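Local coordinates for 30-kDa cleavage and polyadenylation specificity factor 30 (Arabidopsis thaliana, PDB 5ZUU), which helps select poly(A) sites in pre-mRNA 3'-end formation as a subunit of the CPSF complex, its YTH domain recognising m6A-modified RNA, at residues 16-21 with 53-58; 75-80 with 101-106; 108-113 with 159-164. One frame throughout, in Å; residues are numbered along the deposited sequence.

Interaction 1 of 3, residues 16-21 with 53-58; sequences VNRYFV and FDSVEN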
ATOM      1  N   VAL A  16      14.167   2.412   9.466  1.00 24.47           N
ATOM      2  CA  VAL A  16      14.561   2.526   8.054  1.00 22.71           C
ATOM      3  C   VAL A  16      13.543   1.802   7.167  1.00 20.80           C
ATOM      4  O   VAL A  16      13.403   0.609   7.191  1.00 21.15           O
ATOM      5  CB  VAL A  16      16.033   2.120   7.816  1.00 23.91           C
ATOM      6  CG1 VAL A  16      16.326   2.046   6.312  1.00 23.28           C
ATOM      7  CG2 VAL A  16      16.925   3.171   8.502  1.00 24.79           C
ATOM      8  N   ASN A  17      12.826   2.568   6.372  1.00 18.60           N
ATOM      9  CA  ASN A  17      11.776   2.037   5.524  1.00 15.23           C
ATOM     10  C   ASN A  17      12.172   2.217   4.051  1.00 13.47           C
ATOM     11  O   ASN A  17      12.932   3.116   3.712  1.00 11.76           O
ATOM     12  CB  ASN A  17      10.508   2.834   5.762  1.00 15.28           C
ATOM     13  CG  ASN A  17       9.979   2.769   7.178  1.00 15.82           C
ATOM     14  OD1 ASN A  17      10.261   1.863   7.987  1.00 16.60           O
ATOM     15  ND2 ASN A  17       9.126   3.715   7.464  1.00 17.14           N
ATOM     16  N   ARG A  18      11.596   1.406   3.167  1.00 11.77           N
ATOM     17  CA  ARG A  18      11.566   1.732   1.723  1.00 11.52           C
ATOM     18  C   ARG A  18      10.133   1.806   1.357  1.00 11.78           C
ATOM     19  O   ARG A  18       9.273   1.119   2.025  1.00 11.91           O
ATOM     20  CB  ARG A  18      12.270   0.634   0.895  1.00 11.08           C
ATOM     21  CG  ARG A  18      13.742   0.648   1.178  1.00 10.84           C
ATOM     22  CD  ARG A  18      14.455  -0.549   0.611  1.00 11.08           C
ATOM     23  NE  ARG A  18      14.510  -0.480  -0.854  1.00 10.83           N
ATOM     24  CZ  ARG A  18      15.091  -1.423  -1.605  1.00 11.04           C
ATOM     25  NH1 ARG A  18      15.645  -2.461  -1.046  1.00 10.60           N
ATOM     26  NH2 ARG A  18      15.139  -1.305  -2.917  1.00 11.31           N
ATOM     27  N   TYR A  19       9.872   2.553   0.289  1.00 11.23           N
ATOM     28  CA  TYR A  19       8.546   2.948  -0.142  1.00 11.46           C
ATOM     29  C   TYR A  19       8.376   2.686  -1.624  1.00 11.25           C
ATOM     30  O   TYR A  19       9.247   3.102  -2.428  1.00  9.40           O
ATOM     31  CB  TYR A  19       8.371   4.511   0.066  1.00 12.76           C
ATOM     32  CG  TYR A  19       8.591   4.928   1.469  1.00 12.88           C
ATOM     33  CD1 TYR A  19       9.886   5.120   1.973  1.00 13.52           C
ATOM     34  CD2 TYR A  19       7.526   5.060   2.342  1.00 13.57           C
ATOM     35  CE1 TYR A  19      10.089   5.474   3.308  1.00 15.20           C
ATOM     36  CE2 TYR A  19       7.727   5.416   3.667  1.00 13.88           C
ATOM     37  CZ  TYR A  19       8.997   5.601   4.146  1.00 14.96           C
ATOM     38  OH  TYR A  19       9.178   5.917   5.458  1.00 16.92           O
ATOM     39  N   PHE A  20       7.246   2.048  -1.980  1.00 11.27           N
ATOM     40  CA  PHE A  20       6.909   1.724  -3.374  1.00 12.21           C
ATOM     41  C   PHE A  20       5.493   2.167  -3.639  1.00 11.50           C
ATOM     42  O   PHE A  20       4.633   1.968  -2.792  1.00 11.42           O
ATOM     43  CB  PHE A  20       7.034   0.189  -3.649  1.00 13.28           C
ATOM     44  CG  PHE A  20       8.422  -0.347  -3.524  1.00 14.17           C
ATOM     45  CD1 PHE A  20       8.987  -0.569  -2.297  1.00 15.11           C
ATOM     46  CD2 PHE A  20       9.177  -0.633  -4.641  1.00 15.70           C
ATOM     47  CE1 PHE A  20      10.309  -1.021  -2.184  1.00 15.37           C
ATOM     48  CE2 PHE A  20      10.486  -1.092  -4.541  1.00 14.84           C
ATOM     49  CZ  PHE A  20      11.049  -1.277  -3.308  1.00 15.36           C
ATOM     50  N   VAL A  21       5.249   2.775  -4.797  1.00 10.55           N
ATOM     51  CA  VAL A  21       3.893   3.012  -5.265  1.00 10.86           C
ATOM     52  C   VAL A  21       3.356   1.735  -5.898  1.00 12.52           C
ATOM     53  O   VAL A  21       4.031   1.115  -6.711  1.00 14.11           O
ATOM     54  CB  VAL A  21       3.800   4.146  -6.300  1.00 10.80           C
ATOM     55  CG1 VAL A  21       2.377   4.275  -6.872  1.00 10.21           C
ATOM     56  CG2 VAL A  21       4.228   5.459  -5.664  1.00 10.27           C
ATOM     57  N   PHE A  53      11.810  -6.419   0.787  1.00 10.07           N
ATOM     58  CA  PHE A  53      11.392  -7.070   1.989  1.00 11.21           C
ATOM     59  C   PHE A  53      12.569  -7.611   2.746  1.00 13.20           C
ATOM     60  O   PHE A  53      12.627  -7.459   3.940  1.00 13.80           O
ATOM     61  CB  PHE A  53      10.390  -8.205   1.705  1.00 11.44           C
ATOM     62  CG  PHE A  53       9.778  -8.801   2.944  1.00 11.25           C
ATOM     63  CD1 PHE A  53       8.659  -8.221   3.524  1.00 10.59           C
ATOM     64  CD2 PHE A  53      10.308  -9.984   3.500  1.00 12.06           C
ATOM     65  CE1 PHE A  53       8.095  -8.790   4.672  1.00 11.09           C
ATOM     66  CE2 PHE A  53       9.742 -10.566   4.639  1.00 12.12           C
ATOM     67  CZ  PHE A  53       8.624  -9.959   5.211  1.00 11.73           C
ATOM     68  N   ASP A  54      13.559  -8.192   2.067  1.00 14.50           N
ATOM     69  CA  ASP A  54      14.715  -8.732   2.764  1.00 14.31           C
ATOM     70  C   ASP A  54      15.640  -7.636   3.298  1.00 15.37           C
ATOM     71  O   ASP A  54      16.364  -7.891   4.260  1.00 15.13           O
ATOM     72  CB  ASP A  54      15.565  -9.639   1.818  1.00 14.88           C
ATOM     73  CG  ASP A  54      14.842 -10.861   1.349  1.00 15.20           C
ATOM     74  OD1 ASP A  54      13.746 -11.224   1.870  1.00 15.82           O
ATOM     75  OD2 ASP A  54      15.346 -11.421   0.354  1.00 17.42           O
ATOM     76  N   SER A  55      15.692  -6.477   2.636  1.00 14.74           N
ATOM     77  CA  SER A  55      16.676  -5.434   2.931  1.00 15.35           C
ATOM     78  C   SER A  55      16.415  -4.579   4.164  1.00 16.47           C
ATOM     79  O   SER A  55      17.365  -4.062   4.736  1.00 16.83           O
ATOM     80  CB  SER A  55      16.775  -4.438   1.769  1.00 14.63           C
ATOM     81  OG  SER A  55      15.518  -3.803   1.595  1.00 13.33           O
ATOM     82  N   VAL A  56      15.147  -4.350   4.511  1.00 15.68           N
ATOM     83  CA  VAL A  56      14.798  -3.361   5.567  1.00 15.45           C
ATOM     84  C   VAL A  56      13.699  -3.912   6.399  1.00 16.98           C
ATOM     85  O   VAL A  56      13.003  -4.804   5.956  1.00 18.05           O
ATOM     86  CB  VAL A  56      14.310  -1.984   4.980  1.00 13.60           C
ATOM     87  CG1 VAL A  56      15.406  -1.277   4.226  1.00 13.16           C
ATOM     88  CG2 VAL A  56      13.129  -2.161   4.057  1.00 13.60           C
ATOM     89  N   GLU A  57      13.440  -3.281   7.525  1.00 20.28           N
ATOM     90  CA  GLU A  57      12.416  -3.758   8.491  1.00 21.20           C
ATOM     91  C   GLU A  57      10.966  -3.550   7.994  1.00 18.98           C
ATOM     92  O   GLU A  57      10.035  -4.324   8.355  1.00 17.25           O
ATOM     93  CB  GLU A  57      12.682  -3.099   9.861  1.00 25.95           C
ATOM     94  CG  GLU A  57      11.803  -3.529  11.037  1.00 34.72           C
ATOM     95  CD  GLU A  57      11.723  -5.044  11.281  1.00 44.10           C
ATOM     96  OE1 GLU A  57      12.600  -5.821  10.815  1.00 58.30           O
ATOM     97  OE2 GLU A  57      10.763  -5.488  11.965  1.00 52.60           O
ATOM     98  N   ASN A  58      10.761  -2.504   7.191  1.00 16.28           N
ATOM     99  CA  ASN A  58       9.435  -2.146   6.712  1.00 15.59           C
ATOM    100  C   ASN A  58       9.437  -1.673   5.271  1.00 14.20           C
ATOM    101  O   ASN A  58      10.140  -0.724   4.907  1.00 13.49           O
ATOM    102  CB  ASN A  58       8.891  -0.978   7.516  1.00 17.02           C
ATOM    103  CG  ASN A  58       8.838  -1.256   8.974  1.00 17.24           C
ATOM    104  OD1 ASN A  58       8.030  -2.030   9.426  1.00 19.09           O
ATOM    105  ND2 ASN A  58       9.625  -0.548   9.724  1.00 19.32           N
TER

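Interaction 2 of 3, residues 75-80 with 101-106; sequences AKMTSR and RNFSVK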
ATOM      1  N   ALA A  75       0.200   0.508   3.190  1.00 12.06           N
ATOM      2  CA  ALA A  75       0.268  -0.795   3.876  1.00 12.64           C
ATOM      3  C   ALA A  75       1.695  -1.192   4.056  1.00 12.78           C
ATOM      4  O   ALA A  75       2.558  -0.735   3.332  1.00 13.12           O
ATOM      5  CB  ALA A  75      -0.489  -1.851   3.070  1.00 12.77           C
ATOM      6  N   LYS A  76       1.959  -1.967   5.088  1.00 12.55           N
ATOM      7  CA  LYS A  76       3.212  -2.610   5.255  1.00 12.95           C
ATOM      8  C   LYS A  76       3.138  -3.999   4.586  1.00 13.08           C
ATOM      9  O   LYS A  76       2.175  -4.734   4.802  1.00 12.41           O
ATOM     10  CB  LYS A  76       3.489  -2.822   6.747  1.00 13.42           C
ATOM     11  CG  LYS A  76       4.789  -3.520   7.015  1.00 13.67           C
ATOM     12  CD  LYS A  76       4.948  -3.684   8.497  1.00 14.04           C
ATOM     13  CE  LYS A  76       5.748  -4.890   8.840  1.00 14.76           C
ATOM     14  NZ  LYS A  76       7.175  -4.559   8.836  1.00 16.38           N
ATOM     15  N   MET A  77       4.146  -4.342   3.795  1.00 12.65           N
ATOM     16  CA  MET A  77       4.305  -5.703   3.274  1.00 12.62           C
ATOM     17  C   MET A  77       4.654  -6.602   4.457  1.00 12.05           C
ATOM     18  O   MET A  77       5.658  -6.398   5.075  1.00 12.89           O
ATOM     19  CB  MET A  77       5.410  -5.702   2.250  1.00 13.31           C
ATOM     20  CG  MET A  77       5.629  -6.997   1.518  1.00 13.54           C
ATOM     21  SD  MET A  77       6.942  -6.813   0.311  1.00 14.01           S
ATOM     22  CE  MET A  77       7.020  -8.518  -0.289  1.00 14.33           C
ATOM     23  N   THR A  78       3.828  -7.561   4.823  1.00 11.97           N
ATOM     24  CA  THR A  78       4.148  -8.377   6.013  1.00 12.69           C
ATOM     25  C   THR A  78       4.510  -9.801   5.758  1.00 14.34           C
ATOM     26  O   THR A  78       4.796 -10.490   6.715  1.00 17.91           O
ATOM     27  CB  THR A  78       2.993  -8.373   6.993  1.00 12.46           C
ATOM     28  OG1 THR A  78       1.821  -8.731   6.301  1.00 11.97           O
ATOM     29  CG2 THR A  78       2.748  -6.960   7.499  1.00 12.47           C
ATOM     30  N   SER A  79       4.510 -10.278   4.514  1.00 13.61           N
ATOM     31  CA  SER A  79       5.201 -11.528   4.245  1.00 13.89           C
ATOM     32  C   SER A  79       6.019 -11.405   2.960  1.00 13.69           C
ATOM     33  O   SER A  79       5.741 -10.572   2.112  1.00 13.52           O
ATOM     34  CB  SER A  79       4.251 -12.727   4.166  1.00 12.47           C
ATOM     35  OG  SER A  79       3.468 -12.643   2.990  1.00 12.22           O
ATOM     36  N   ARG A  80       7.017 -12.269   2.862  1.00 14.69           N
ATOM     37  CA  ARG A  80       7.847 -12.426   1.682  1.00 15.77           C
ATOM     38  C   ARG A  80       6.989 -13.129   0.611  1.00 16.60           C
ATOM     39  O   ARG A  80       6.184 -13.929   0.937  1.00 20.09           O
ATOM     40  CB  ARG A  80       9.099 -13.207   2.032  1.00 15.92           C
ATOM     41  CG  ARG A  80      10.118 -13.201   0.886  1.00 16.72           C
ATOM     42  CD  ARG A  80      11.404 -13.771   1.378  1.00 16.75           C
ATOM     43  NE  ARG A  80      12.545 -13.424   0.523  1.00 17.83           N
ATOM     44  CZ  ARG A  80      12.918 -14.060  -0.610  1.00 18.51           C
ATOM     45  NH1 ARG A  80      14.034 -13.651  -1.227  1.00 18.50           N
ATOM     46  NH2 ARG A  80      12.218 -15.072  -1.146  1.00 15.69           N
ATOM     47  N   ARG A 101       1.826 -14.418  -6.853  1.00 17.73           N
ATOM     48  CA  ARG A 101       1.374 -15.059  -5.656  1.00 21.52           C
ATOM     49  C   ARG A 101       0.870 -14.019  -4.619  1.00 20.71           C
ATOM     50  O   ARG A 101       1.414 -12.893  -4.515  1.00 19.01           O
ATOM     51  CB  ARG A 101       2.511 -15.858  -5.067  1.00 23.02           C
ATOM     52  CG  ARG A 101       2.984 -16.999  -5.948  1.00 24.70           C
ATOM     53  CD  ARG A 101       4.343 -17.462  -5.458  1.00 26.82           C
ATOM     54  NE  ARG A 101       4.884 -18.421  -6.422  1.00 28.67           N
ATOM     55  CZ  ARG A 101       5.283 -19.669  -6.180  1.00 27.04           C
ATOM     56  NH1 ARG A 101       5.349 -20.187  -4.958  1.00 26.35           N
ATOM     57  NH2 ARG A 101       5.728 -20.383  -7.199  1.00 27.94           N
ATOM     58  N   ASN A 102      -0.157 -14.408  -3.858  1.00 17.88           N
ATOM     59  CA  ASN A 102      -0.709 -13.529  -2.841  1.00 17.56           C
ATOM     60  C   ASN A 102       0.340 -13.403  -1.779  1.00 16.50           C
ATOM     61  O   ASN A 102       1.007 -14.382  -1.463  1.00 16.56           O
ATOM     62  CB  ASN A 102      -1.974 -14.136  -2.182  1.00 17.90           C
ATOM     63  CG  ASN A 102      -3.180 -14.131  -3.088  1.00 17.95           C
ATOM     64  OD1 ASN A 102      -3.230 -13.459  -4.117  1.00 18.49           O
ATOM     65  ND2 ASN A 102      -4.226 -14.836  -2.650  1.00 21.47           N
ATOM     66  N   PHE A 103       0.491 -12.212  -1.213  1.00 15.85           N
ATOM     67  CA  PHE A 103       1.264 -12.025   0.028  1.00 14.76           C
ATOM     68  C   PHE A 103       0.494 -11.142   1.064  1.00 14.38           C
ATOM     69  O   PHE A 103      -0.455 -10.490   0.739  1.00 13.94           O
ATOM     70  CB  PHE A 103       2.669 -11.467  -0.301  1.00 14.57           C
ATOM     71  CG  PHE A 103       2.630 -10.110  -0.961  1.00 15.20           C
ATOM     72  CD1 PHE A 103       2.450  -9.989  -2.338  1.00 14.49           C
ATOM     73  CD2 PHE A 103       2.705  -8.927  -0.186  1.00 15.23           C
ATOM     74  CE1 PHE A 103       2.352  -8.728  -2.957  1.00 15.38           C
ATOM     75  CE2 PHE A 103       2.583  -7.664  -0.803  1.00 15.55           C
ATOM     76  CZ  PHE A 103       2.436  -7.553  -2.190  1.00 15.02           C
ATOM     77  N   SER A 104       0.888 -11.188   2.319  1.00 15.71           N
ATOM     78  CA  SER A 104       0.239 -10.403   3.365  1.00 18.37           C
ATOM     79  C   SER A 104       0.623  -8.948   3.332  1.00 16.19           C
ATOM     80  O   SER A 104       1.795  -8.592   3.109  1.00 15.84           O
ATOM     81  CB  SER A 104       0.691 -10.843   4.767  1.00 19.51           C
ATOM     82  OG  SER A 104       0.394 -12.163   4.917  1.00 24.82           O
ATOM     83  N   VAL A 105      -0.353  -8.131   3.661  1.00 14.73           N
ATOM     84  CA  VAL A 105      -0.131  -6.725   3.919  1.00 14.90           C
ATOM     85  C   VAL A 105      -0.966  -6.360   5.140  1.00 14.50           C
ATOM     86  O   VAL A 105      -1.945  -7.015   5.420  1.00 15.29           O
ATOM     87  CB  VAL A 105      -0.426  -5.815   2.698  1.00 13.50           C
ATOM     88  CG1 VAL A 105       0.404  -6.231   1.546  1.00 12.98           C
ATOM     89  CG2 VAL A 105      -1.887  -5.852   2.282  1.00 13.98           C
ATOM     90  N   LYS A 106      -0.528  -5.332   5.857  1.00 15.01           N
ATOM     91  CA  LYS A 106      -1.286  -4.710   6.935  1.00 15.28           C
ATOM     92  C   LYS A 106      -1.524  -3.270   6.546  1.00 14.18           C
ATOM     93  O   LYS A 106      -0.574  -2.497   6.424  1.00 12.83           O
ATOM     94  CB  LYS A 106      -0.464  -4.773   8.162  1.00 18.54           C
ATOM     95  CG  LYS A 106      -0.922  -3.970   9.365  1.00 21.31           C
ATOM     96  CD  LYS A 106       0.045  -4.350  10.490  1.00 24.77           C
ATOM     97  CE  LYS A 106       0.278  -3.274  11.517  1.00 29.34           C
ATOM     98  NZ  LYS A 106      -0.662  -3.528  12.619  1.00 34.22           N
TER
HETATM   99  O   HOH W   1      -0.321  -8.954   7.729  1.00 22.86           O

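Interaction 3 of 3, residues 108-113 with 159-164; sequences LKLCEL and ELMAIS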
ATOM      1  N   LEU A 108      -2.153   0.401   6.948  1.00 12.61           N
ATOM      2  CA  LEU A 108      -1.770   1.316   8.011  1.00 12.54           C
ATOM      3  C   LEU A 108      -2.714   2.517   8.028  1.00 12.75           C
ATOM      4  O   LEU A 108      -3.207   2.865   9.084  1.00 14.68           O
ATOM      5  CB  LEU A 108      -0.321   1.704   7.907  1.00 12.21           C
ATOM      6  CG  LEU A 108       0.604   0.505   7.859  1.00 12.18           C
ATOM      7  CD1 LEU A 108       1.983   0.988   7.406  1.00 12.30           C
ATOM      8  CD2 LEU A 108       0.689  -0.263   9.186  1.00 12.46           C
ATOM      9  N   LYS A 109      -2.996   3.092   6.870  1.00 11.73           N
ATOM     10  CA  LYS A 109      -3.739   4.258   6.730  1.00 11.76           C
ATOM     11  C   LYS A 109      -4.497   4.199   5.438  1.00 11.79           C
ATOM     12  O   LYS A 109      -3.935   3.939   4.371  1.00 11.18           O
ATOM     13  CB  LYS A 109      -2.798   5.464   6.652  1.00 12.94           C
ATOM     14  CG  LYS A 109      -3.472   6.833   6.424  1.00 13.17           C
ATOM     15  CD  LYS A 109      -4.275   7.279   7.654  1.00 13.95           C
ATOM     16  CE  LYS A 109      -5.154   8.478   7.323  1.00 15.08           C
ATOM     17  NZ  LYS A 109      -5.867   9.171   8.478  1.00 15.64           N
ATOM     18  N   LEU A 110      -5.773   4.441   5.522  1.00 11.45           N
ATOM     19  CA  LEU A 110      -6.649   4.524   4.366  1.00 13.01           C
ATOM     20  C   LEU A 110      -7.339   5.879   4.282  1.00 13.15           C
ATOM     21  O   LEU A 110      -7.885   6.355   5.292  1.00 13.56           O
ATOM     22  CB  LEU A 110      -7.703   3.418   4.542  1.00 13.51           C
ATOM     23  CG  LEU A 110      -7.045   2.093   4.165  1.00 14.22           C
ATOM     24  CD1 LEU A 110      -7.675   0.890   4.904  1.00 14.85           C
ATOM     25  CD2 LEU A 110      -7.002   1.925   2.642  1.00 13.65           C
ATOM     26  N   CYS A 111      -7.309   6.496   3.117  1.00 13.79           N
ATOM     27  CA  CYS A 111      -7.732   7.892   2.967  1.00 15.27           C
ATOM     28  C   CYS A 111      -7.855   8.211   1.471  1.00 15.39           C
ATOM     29  O   CYS A 111      -7.746   7.300   0.709  1.00 16.05           O
ATOM     30  CB  CYS A 111      -6.679   8.775   3.619  1.00 16.90           C
ATOM     31  SG  CYS A 111      -5.054   8.762   2.758  1.00 19.21           S
ATOM     32  N   GLU A 112      -8.179   9.435   1.050  1.00 14.80           N
ATOM     33  CA  GLU A 112      -8.149   9.807  -0.352  1.00 15.95           C
ATOM     34  C   GLU A 112      -7.260  11.017  -0.496  1.00 15.65           C
ATOM     35  O   GLU A 112      -7.651  12.134  -0.122  1.00 17.72           O
ATOM     36  CB  GLU A 112      -9.533  10.137  -0.932  1.00 18.16           C
ATOM     37  CG  GLU A 112     -10.491   8.954  -1.111  1.00 18.58           C
ATOM     38  CD  GLU A 112     -10.106   7.982  -2.271  1.00 21.26           C
ATOM     39  OE1 GLU A 112      -9.383   8.356  -3.237  1.00 21.90           O
ATOM     40  OE2 GLU A 112     -10.580   6.827  -2.228  1.00 22.25           O
ATOM     41  N   LEU A 113      -6.052  10.811  -0.994  1.00 13.96           N
ATOM     42  CA  LEU A 113      -5.100  11.888  -1.096  1.00 13.78           C
ATOM     43  C   LEU A 113      -5.010  12.297  -2.568  1.00 14.06           C
ATOM     44  O   LEU A 113      -4.518  11.565  -3.437  1.00 13.74           O
ATOM     45  CB  LEU A 113      -3.750  11.449  -0.587  1.00 13.66           C
ATOM     46  CG  LEU A 113      -2.613  12.468  -0.766  1.00 14.11           C
ATOM     47  CD1 LEU A 113      -2.827  13.664   0.145  1.00 14.09           C
ATOM     48  CD2 LEU A 113      -1.277  11.809  -0.431  1.00 14.24           C
ATOM     49  N   GLU A 159     -13.767   5.579   4.855  1.00 22.15           N
ATOM     50  CA  GLU A 159     -14.610   4.478   5.393  1.00 27.47           C
ATOM     51  C   GLU A 159     -13.897   3.127   5.433  1.00 26.39           C
ATOM     52  O   GLU A 159     -14.150   2.349   6.345  1.00 31.77           O
ATOM     53  CB  GLU A 159     -15.943   4.347   4.646  1.00 33.04           C
ATOM     54  CG  GLU A 159     -15.809   4.371   3.139  1.00 39.67           C
ATOM     55  CD  GLU A 159     -15.969   5.765   2.574  1.00 47.52           C
ATOM     56  OE1 GLU A 159     -17.101   6.056   2.158  1.00 55.47           O
ATOM     57  OE2 GLU A 159     -14.984   6.569   2.582  1.00 43.85           O
ATOM     58  N   LEU A 160     -12.950   2.875   4.521  1.00 22.23           N
ATOM     59  CA  LEU A 160     -12.185   1.618   4.513  1.00 21.33           C
ATOM     60  C   LEU A 160     -11.328   1.418   5.707  1.00 21.26           C
ATOM     61  O   LEU A 160     -10.985   0.266   6.013  1.00 25.76           O
ATOM     62  CB  LEU A 160     -11.302   1.483   3.259  1.00 21.56           C
ATOM     63  CG  LEU A 160     -12.121   1.434   1.946  1.00 22.67           C
ATOM     64  CD1 LEU A 160     -11.269   1.523   0.681  1.00 21.70           C
ATOM     65  CD2 LEU A 160     -13.007   0.201   1.901  1.00 24.52           C
ATOM     66  N   MET A 161     -10.918   2.499   6.378  1.00 21.20           N
ATOM     67  CA  MET A 161     -10.005   2.353   7.524  1.00 20.95           C
ATOM     68  C   MET A 161     -10.582   1.453   8.608  1.00 21.22           C
ATOM     69  O   MET A 161      -9.936   0.504   9.041  1.00 19.58           O
ATOM     70  CB  MET A 161      -9.635   3.686   8.139  1.00 21.24           C
ATOM     71  CG  MET A 161      -8.534   3.578   9.195  1.00 22.10           C
ATOM     72  SD  MET A 161      -6.811   3.494   8.602  1.00 24.22           S
ATOM     73  CE  MET A 161      -6.439   1.764   8.836  1.00 24.25           C
ATOM     74  N   ALA A 162     -11.762   1.802   9.088  1.00 23.41           N
ATOM     75  CA  ALA A 162     -12.416   1.005  10.137  1.00 25.08           C
ATOM     76  C   ALA A 162     -12.717  -0.425   9.600  1.00 24.24           C
ATOM     77  O   ALA A 162     -12.506  -1.424  10.292  1.00 25.60           O
ATOM     78  CB  ALA A 162     -13.689   1.741  10.626  1.00 24.37           C
ATOM     79  N   ILE A 163     -13.095  -0.522   8.325  1.00 26.18           N
ATOM     80  CA  ILE A 163     -13.266  -1.852   7.686  1.00 26.02           C
ATOM     81  C   ILE A 163     -12.000  -2.707   7.841  1.00 25.74           C
ATOM     82  O   ILE A 163     -12.056  -3.877   8.266  1.00 24.61           O
ATOM     83  CB  ILE A 163     -13.706  -1.738   6.227  1.00 26.19           C
ATOM     84  CG1 ILE A 163     -15.146  -1.194   6.163  1.00 28.66           C
ATOM     85  CG2 ILE A 163     -13.702  -3.112   5.581  1.00 26.84           C
ATOM     86  CD1 ILE A 163     -15.580  -0.804   4.769  1.00 29.43           C
ATOM     87  N   SER A 164     -10.856  -2.091   7.550  1.00 22.35           N
ATOM     88  CA  SER A 164      -9.603  -2.761   7.705  1.00 22.57           C
ATOM     89  C   SER A 164      -9.342  -3.222   9.128  1.00 21.87           C
ATOM     90  O   SER A 164      -8.897  -4.324   9.334  1.00 20.18           O
ATOM     91  CB  SER A 164      -8.462  -1.820   7.289  1.00 22.61           C
ATOM     92  OG  SER A 164      -7.333  -2.613   7.193  1.00 25.58           O
TER

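Interaction 1 of 3, residues 16-21 with 53-58
Where R18 and N58 meet, the backbones of 16-18 and 55-58 run at 94° to each other, and the backbone N of R18 donates to N58 O at 3.1 Å. This bond lies where helix 46-55 gives way to strand 58-65, parallel to strand 17-24 in the YTH sheet. Beyond it the two asparagines meet through their amides: N58 ND2 donates a hydrogen bond to N17 OD1 at 3.0 Å, the planes turned 85° apart and the bond bent to 138°. N58 OD1 accepts from K76 NZ, so both ends of that amide are engaged. N17 ND2 in turn donates to Y19 OH at 3.0 Å, close to the amide plane. The R18 side chain is bent at chi3, and R18 NH1, donating near the guanidinium plane, reaches S55 OG at 3.0 Å. Its aliphatic part crosses V56 at about a right angle, with R18 CD 3.8 Å from V56 CG1, and V16 CG1 touches the same methyl. E51 and E139 form salt bridges with the R18 guanidinium, and S55 OG also bonds to A52 O. The two carboxylates probably more than offset the arginine's charge, and R18 ties the helix end to strands 17-24 and 138-140.

Interaction 2 of 3, residues 75-80 with 101-106
S79 and S104 meet through a side-chain-to-backbone bond: S104 N points almost straight at S79 OG, 3.0 Å away at 168°. The hydroxyl stands between the backbone N and the carbonyl carbon of its own residue (chi1 70°), which also sets S79 OG 3.6 Å from F103 CB. One residue back, T78 N donates to S104 O at 2.9 Å. With an alanine at S79, the amide of S104 would probably lose its acceptor, leaving the loop held to S104 mainly through the T78 bond. These bonds continue, past the end of strand 70-77, the antiparallel pairing of that strand with 103-114 in the YTH sheet. K76 and K106 form a hydrogen-bonded pair, K106 N reaching K76 O at 3.0 Å, and M77 with V105 is the non-hydrogen-bonded pair. On the M77 face the extended methionine crosses the F103 side chain at about a right angle, M77 SD 5.2 Å from the ring centroid in an oblique Met-aromatic contact, while A75 CB rests 4.0 Å from V105 CB. Farther out, L49 and F53 of helix 46-55 pack on M77, and L61 on F103 and V105. The K106 ammonium, beyond the contact, forms a salt bridge with E168.

Interaction 3 of 3, residues 108-113 with 159-164
M161 and L110 carry a buried strand-to-helix contact in which the first turns of the C-terminal helix 159-172 lie against strand 103-114, the strand between 38-39 and 70-77 in the mixed sheet. The segment axes run nearly antiparallel, at 162°, and approach to 7.0 Å. The M161 CG stands anti to the backbone N (chi1 -172°), and bends at chi2 and chi3 then lay the end of the chain along the strand backbone. M161 SD comes 3.4 Å from L110 N as a weak acceptor, the N-H...S angle being 146°, and the terminal methyl M161 CE sits 3.4 Å from L108 O. M161 SD also lies 3.7 Å from K109 CA. The strand here forms a classic beta bulge, in which L108 and K109 both face C74 of the neighbouring strand 70-77. L110 answers from the strand: its CD1 branch pushes toward the helix backbone, 3.5 Å from L160 O and 3.7 Å from S164 CB, with L160 CB also near. L160 O already accepts S164 N within the helix, at 2.8 Å, so the methyl packs over an oxygen whose polar need is met. F30 and V34 of helix 27-36 pack on both L110 and L160 as shared apolar neighbours. K109, turned from the helix, pairs its ammonium with D157 and bonds to E155 O.

Overall arrangement
All three contacts work on one mixed sheet. The bound RNA lies about 7 Å from the nearest atom of interaction 1, about 9 Å from that of interaction 3 and about 14 Å from that of interaction 2. Interactions 1 and 2, with centres about 12 Å apart, are joined directly, by the salt bridge from R80 NE to D54 OD1 (2.8 Å) and by a probable hydrogen bond from K76 NZ to N58 OD1 (2.7 Å). Interactions 2 and 3 share strand 103-114; their centres are about 17 Å apart, and L108 CD1 packs 3.8 Å from K76 N. Interactions 1 and 3 do not touch and fall on opposite sides of the chain's centre, while interaction 2 touches both.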